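Local atomic coordinates of putative acyl-CoA thioester hydrolase YbhC (Escherichia coli K-12, PDB entry 3GRH), a protein that is a putative thioesterase of the bacterial outer membrane, a lipoprotein related to pectinesterases that neither binds pectin nor shows pectinesterase activity. Residues G151-N162 with Y177-I188. Residues are numbered along the deposited sequence; the frame is centred on the assembly and turned at random.
Sequences GMSPADWRHDVN and YDSCQSKRSDSI
Trp157 is the bump of helix 154-161, and Ile188, Cys180 and Tyr177 shape the hollow that receives it, an example of one large side chain filling a hollow made by a helix and the loop that follows it. The two helices run roughly antiparallel, and their axes come within 10.8 Å of each other. The CG of Trp157 stands anti to the backbone N (chi1 -174°), which carries the indole off the helix and across the gap. Ile188 lies over one face, its CG1 3.9 Å from the centroid of the five-membered ring and almost on the normal, while Val161 CG2 from its own helix backs the other. At the far end of the indole, CH2 runs up against Cys180 CB at 3.3 Å. Tyr177 runs antiparallel alongside, an offset pair with little overlap and planes 21° apart; Trp157 CZ3 meets Tyr177 CE1 at 3.4 Å.

The two helices pack on the outside of the parallel beta-helix that marks the pectinesterase family, against strands 115-123 and 196-198, away from the predicted nucleophile. Trp157 also leans on Tyr122 and gives its NE1 hydrogen to the carbonyl O of Cys192, the disulfide partner of Cys180. Exchanging the indole for an alanine would probably leave a gap between Ile188 and Cys180 and Cys192 O without this donor.

A second, smaller bump is the ring of Pro154, pressed into the bend of 183-187 with CG 3.3 Å from Ser185 O. Beside it, Ile188 N donates to Met152 O (2.9 Å), pinning the loop at the residue that covers the indole face. Along the outer rim a kink midway along Arg158 brings NH1 to Gln181 O, 3.0 Å away in the carbonyl plane though tilted from the plane of the guanidinium, which lies nearly parallel to that of Arg184, a stack of two like charges. Past the C-terminal end of helix 154-161 a water bridges Asn162 ND2 and Tyr177 OH, while Asn162 OD1 accepts from Tyr167 N.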
loop_
_atom_site.group_PDB
_atom_site.type_symbol
_atom_site.label_atom_id
_atom_site.label_comp_id
_atom_site.label_asym_id
_atom_site.label_seq_id
_atom_site.Cartn_x
_atom_site.Cartn_y
_atom_site.Cartn_z
ATOM N N GLY A 151 -0.075 10.724 16.102
ATOM C CA GLY A 151 0.246 11.322 17.346
ATOM C C GLY A 151 -0.850 12.091 18.034
ATOM O O GLY A 151 -0.639 12.580 19.176
ATOM N N MET A 152 -1.951 12.311 17.364
ATOM C CA MET A 152 -3.043 13.119 17.869
ATOM C C MET A 152 -3.769 12.428 19.016
ATOM O O MET A 152 -3.787 11.205 19.157
ATOM C CB MET A 152 -3.962 13.589 16.749
ATOM C CG MET A 152 -5.005 12.654 16.398
ATOM S SD MET A 152 -5.753 12.900 14.753
ATOM C CE MET A 152 -6.640 14.406 15.061
ATOM N N SER A 153 -4.365 13.256 19.885
ATOM C CA SER A 153 -5.104 12.741 20.990
ATOM C C SER A 153 -6.374 12.059 20.527
ATOM O O SER A 153 -6.929 12.434 19.504
ATOM C CB SER A 153 -5.505 13.851 21.997
ATOM O OG SER A 153 -6.351 14.862 21.426
ATOM N N PRO A 154 -6.826 11.033 21.274
ATOM C CA PRO A 154 -8.144 10.497 20.943
ATOM C C PRO A 154 -9.256 11.478 20.920
ATOM O O PRO A 154 -10.116 11.411 20.044
ATOM C CB PRO A 154 -8.348 9.383 21.977
ATOM C CG PRO A 154 -6.917 8.968 22.337
ATOM C CD PRO A 154 -6.135 10.220 22.288
ATOM N N ALA A 155 -9.300 12.437 21.842
ATOM C CA ALA A 155 -10.355 13.430 21.767
ATOM C C ALA A 155 -10.386 14.253 20.484
ATOM O O ALA A 155 -11.464 14.508 19.934
ATOM C CB ALA A 155 -10.222 14.334 22.953
ATOM N N ASP A 156 -9.225 14.717 20.052
ATOM C CA ASP A 156 -9.070 15.456 18.784
ATOM C C ASP A 156 -9.419 14.581 17.607
ATOM O O ASP A 156 -10.087 15.032 16.704
ATOM C CB ASP A 156 -7.653 16.007 18.634
ATOM C CG ASP A 156 -7.385 17.179 19.551
ATOM O OD1 ASP A 156 -8.327 17.619 20.283
ATOM O OD2 ASP A 156 -6.219 17.659 19.545
ATOM N N TRP A 157 -9.021 13.314 17.647
ATOM C CA TRP A 157 -9.388 12.317 16.628
ATOM C C TRP A 157 -10.868 12.128 16.504
ATOM O O TRP A 157 -11.441 12.206 15.430
ATOM C CB TRP A 157 -8.692 11.001 16.916
ATOM C CG TRP A 157 -8.872 9.958 15.868
ATOM C CD1 TRP A 157 -8.083 9.720 14.802
ATOM C CD2 TRP A 157 -9.894 8.991 15.835
ATOM N NE1 TRP A 157 -8.547 8.672 14.079
ATOM C CE2 TRP A 157 -9.696 8.214 14.669
ATOM C CE3 TRP A 157 -10.985 8.685 16.672
ATOM C CZ2 TRP A 157 -10.504 7.148 14.373
ATOM C CZ3 TRP A 157 -11.806 7.660 16.339
ATOM C CH2 TRP A 157 -11.580 6.923 15.184
ATOM N N ARG A 158 -11.539 11.928 17.640
ATOM C CA ARG A 158 -12.983 11.729 17.626
ATOM C C ARG A 158 -13.730 12.908 17.058
ATOM O O ARG A 158 -14.700 12.733 16.341
ATOM C CB ARG A 158 -13.493 11.466 19.045
ATOM C CG ARG A 158 -13.225 10.073 19.561
ATOM C CD ARG A 158 -13.970 9.752 20.819
ATOM N NE ARG A 158 -13.606 10.584 21.936
ATOM C CZ ARG A 158 -12.650 10.336 22.830
ATOM N NH1 ARG A 158 -11.908 9.231 22.794
ATOM N NH2 ARG A 158 -12.475 11.208 23.798
ATOM N N HIS A 159 -13.262 14.116 17.382
ATOM C CA HIS A 159 -13.871 15.316 16.893
ATOM C C HIS A 159 -13.784 15.444 15.385
ATOM O O HIS A 159 -14.798 15.666 14.702
ATOM C CB HIS A 159 -13.283 16.544 17.582
ATOM C CG HIS A 159 -13.977 17.785 17.172
ATOM N ND1 HIS A 159 -15.221 18.115 17.661
ATOM C CD2 HIS A 159 -13.644 18.758 16.295
ATOM C CE1 HIS A 159 -15.629 19.237 17.096
ATOM N NE2 HIS A 159 -14.681 19.661 16.285
ATOM N N ASP A 160 -12.600 15.157 14.859
ATOM C CA ASP A 160 -12.306 15.303 13.433
ATOM C C ASP A 160 -12.920 14.232 12.604
ATOM O O ASP A 160 -13.326 14.482 11.451
ATOM C CB ASP A 160 -10.803 15.336 13.222
ATOM C CG ASP A 160 -10.166 16.651 13.680
ATOM O OD1 ASP A 160 -10.852 17.476 14.338
ATOM O OD2 ASP A 160 -8.940 16.750 13.494
ATOM N N VAL A 161 -12.959 12.993 13.116
ATOM C CA VAL A 161 -13.496 11.820 12.382
ATOM C C VAL A 161 -15.017 11.690 12.461
ATOM O O VAL A 161 -15.654 11.318 11.449
ATOM C CB VAL A 161 -12.841 10.546 12.936
ATOM C CG1 VAL A 161 -13.480 9.294 12.395
ATOM C CG2 VAL A 161 -11.349 10.562 12.500
ATOM N N ASN A 162 -15.586 12.083 13.596
ATOM C CA ASN A 162 -17.021 11.888 13.854
ATOM C C ASN A 162 -17.836 13.049 14.230
ATOM O O ASN A 162 -18.348 13.106 15.335
ATOM C CB ASN A 162 -17.134 10.776 14.859
ATOM C CG ASN A 162 -18.546 10.243 14.992
ATOM O OD1 ASN A 162 -19.321 10.314 14.059
ATOM N ND2 ASN A 162 -18.834 9.613 16.121
ATOM N N TYR A 177 -14.790 2.191 13.822
ATOM C CA TYR A 177 -14.685 3.426 14.545
ATOM C C TYR A 177 -14.470 3.153 15.998
ATOM O O TYR A 177 -13.614 3.785 16.607
ATOM C CB TYR A 177 -15.922 4.240 14.344
ATOM C CG TYR A 177 -15.905 5.512 15.121
ATOM C CD1 TYR A 177 -15.128 6.588 14.660
ATOM C CD2 TYR A 177 -16.572 5.632 16.311
ATOM C CE1 TYR A 177 -15.058 7.752 15.376
ATOM C CE2 TYR A 177 -16.525 6.785 17.004
ATOM C CZ TYR A 177 -15.779 7.848 16.529
ATOM O OH TYR A 177 -15.769 9.008 17.346
ATOM N N ASP A 178 -15.230 2.222 16.555
ATOM C CA ASP A 178 -15.187 1.950 18.018
ATOM C C ASP A 178 -13.850 1.392 18.467
ATOM O O ASP A 178 -13.382 1.690 19.547
ATOM C CB ASP A 178 -16.282 0.976 18.376
ATOM C CG ASP A 178 -16.589 0.918 19.838
ATOM O OD1 ASP A 178 -16.475 1.932 20.563
ATOM O OD2 ASP A 178 -16.978 -0.199 20.223
ATOM N N SER A 179 -13.193 0.623 17.625
ATOM C CA SER A 179 -11.851 0.115 17.960
ATOM C C SER A 179 -10.809 1.204 18.156
ATOM O O SER A 179 -9.804 1.031 18.886
ATOM C CB SER A 179 -11.344 -0.897 16.907
ATOM O OG SER A 179 -11.032 -0.301 15.649
ATOM N N CYS A 180 -11.044 2.348 17.557
ATOM C CA CYS A 180 -10.136 3.471 17.692
ATOM C C CYS A 180 -10.597 4.426 18.803
ATOM O O CYS A 180 -9.793 4.984 19.538
ATOM C CB CYS A 180 -10.139 4.224 16.403
ATOM S SG CYS A 180 -9.568 3.237 14.971
ATOM N N GLN A 181 -11.898 4.649 18.887
ATOM C CA GLN A 181 -12.428 5.772 19.637
ATOM C C GLN A 181 -12.362 5.464 21.111
ATOM O O GLN A 181 -12.324 6.363 21.925
ATOM C CB GLN A 181 -13.849 6.112 19.195
ATOM C CG GLN A 181 -14.954 5.171 19.614
ATOM C CD GLN A 181 -15.713 5.592 20.829
ATOM O OE1 GLN A 181 -15.715 6.765 21.216
ATOM N NE2 GLN A 181 -16.359 4.633 21.456
ATOM N N SER A 182 -12.365 4.176 21.427
ATOM C CA SER A 182 -12.270 3.672 22.787
ATOM C C SER A 182 -10.887 3.852 23.435
ATOM O O SER A 182 -10.737 3.721 24.639
ATOM C CB SER A 182 -12.624 2.167 22.735
ATOM O OG SER A 182 -12.069 1.575 21.574
ATOM N N LYS A 183 -9.862 4.129 22.634
ATOM C CA LYS A 183 -8.509 4.216 23.155
ATOM C C LYS A 183 -8.401 5.338 24.149
ATOM O O LYS A 183 -8.978 6.408 23.972
ATOM C CB LYS A 183 -7.488 4.427 22.036
ATOM C CG LYS A 183 -7.391 3.257 21.089
ATOM C CD LYS A 183 -6.412 3.622 19.946
ATOM C CE LYS A 183 -6.290 2.525 18.912
ATOM N NZ LYS A 183 -5.461 3.034 17.758
ATOM N N ARG A 184 -7.667 5.065 25.214
ATOM C CA ARG A 184 -7.428 6.045 26.258
ATOM C C ARG A 184 -5.922 6.349 26.375
ATOM O O ARG A 184 -5.474 6.962 27.347
ATOM C CB ARG A 184 -7.990 5.530 27.572
ATOM C CG ARG A 184 -9.492 5.267 27.546
ATOM C CD ARG A 184 -10.341 6.557 27.514
ATOM N NE ARG A 184 -11.474 6.459 26.576
ATOM C CZ ARG A 184 -12.427 7.383 26.413
ATOM N NH1 ARG A 184 -12.433 8.500 27.138
ATOM N NH2 ARG A 184 -13.397 7.183 25.523
ATOM N N SER A 185 -5.153 5.924 25.374
ATOM C CA SER A 185 -3.756 6.247 25.293
ATOM C C SER A 185 -3.577 7.727 24.942
ATOM O O SER A 185 -4.524 8.415 24.570
ATOM C CB SER A 185 -3.069 5.370 24.246
ATOM O OG SER A 185 -3.716 5.448 22.962
ATOM N N ASP A 186 -2.351 8.206 25.058
ATOM C CA ASP A 186 -2.043 9.603 24.810
ATOM C C ASP A 186 -2.263 9.955 23.335
ATOM O O ASP A 186 -2.660 11.085 22.995
ATOM C CB ASP A 186 -0.583 9.842 25.158
ATOM C CG ASP A 186 -0.259 11.299 25.322
ATOM O OD1 ASP A 186 0.322 11.684 26.389
ATOM O OD2 ASP A 186 -0.593 12.066 24.386
ATOM N N SER A 187 -1.971 8.980 22.487
ATOM C CA SER A 187 -2.021 9.164 21.021
ATOM C C SER A 187 -2.860 8.050 20.417
ATOM O O SER A 187 -2.966 6.947 20.959
ATOM C CB SER A 187 -0.584 9.197 20.448
ATOM O OG SER A 187 0.203 10.238 21.016
ATOM N N ILE A 188 -3.493 8.318 19.286
ATOM C CA ILE A 188 -4.363 7.324 18.681
ATOM C C ILE A 188 -3.612 6.218 17.927
ATOM O O ILE A 188 -4.123 5.082 17.796
ATOM C CB ILE A 188 -5.390 8.072 17.791
ATOM C CG1 ILE A 188 -6.620 7.212 17.523
ATOM C CG2 ILE A 188 -4.730 8.634 16.545
ATOM C CD1 ILE A 188 -7.638 7.361 18.583
HETATM O O HOH W 1 -17.439 9.682 19.031
#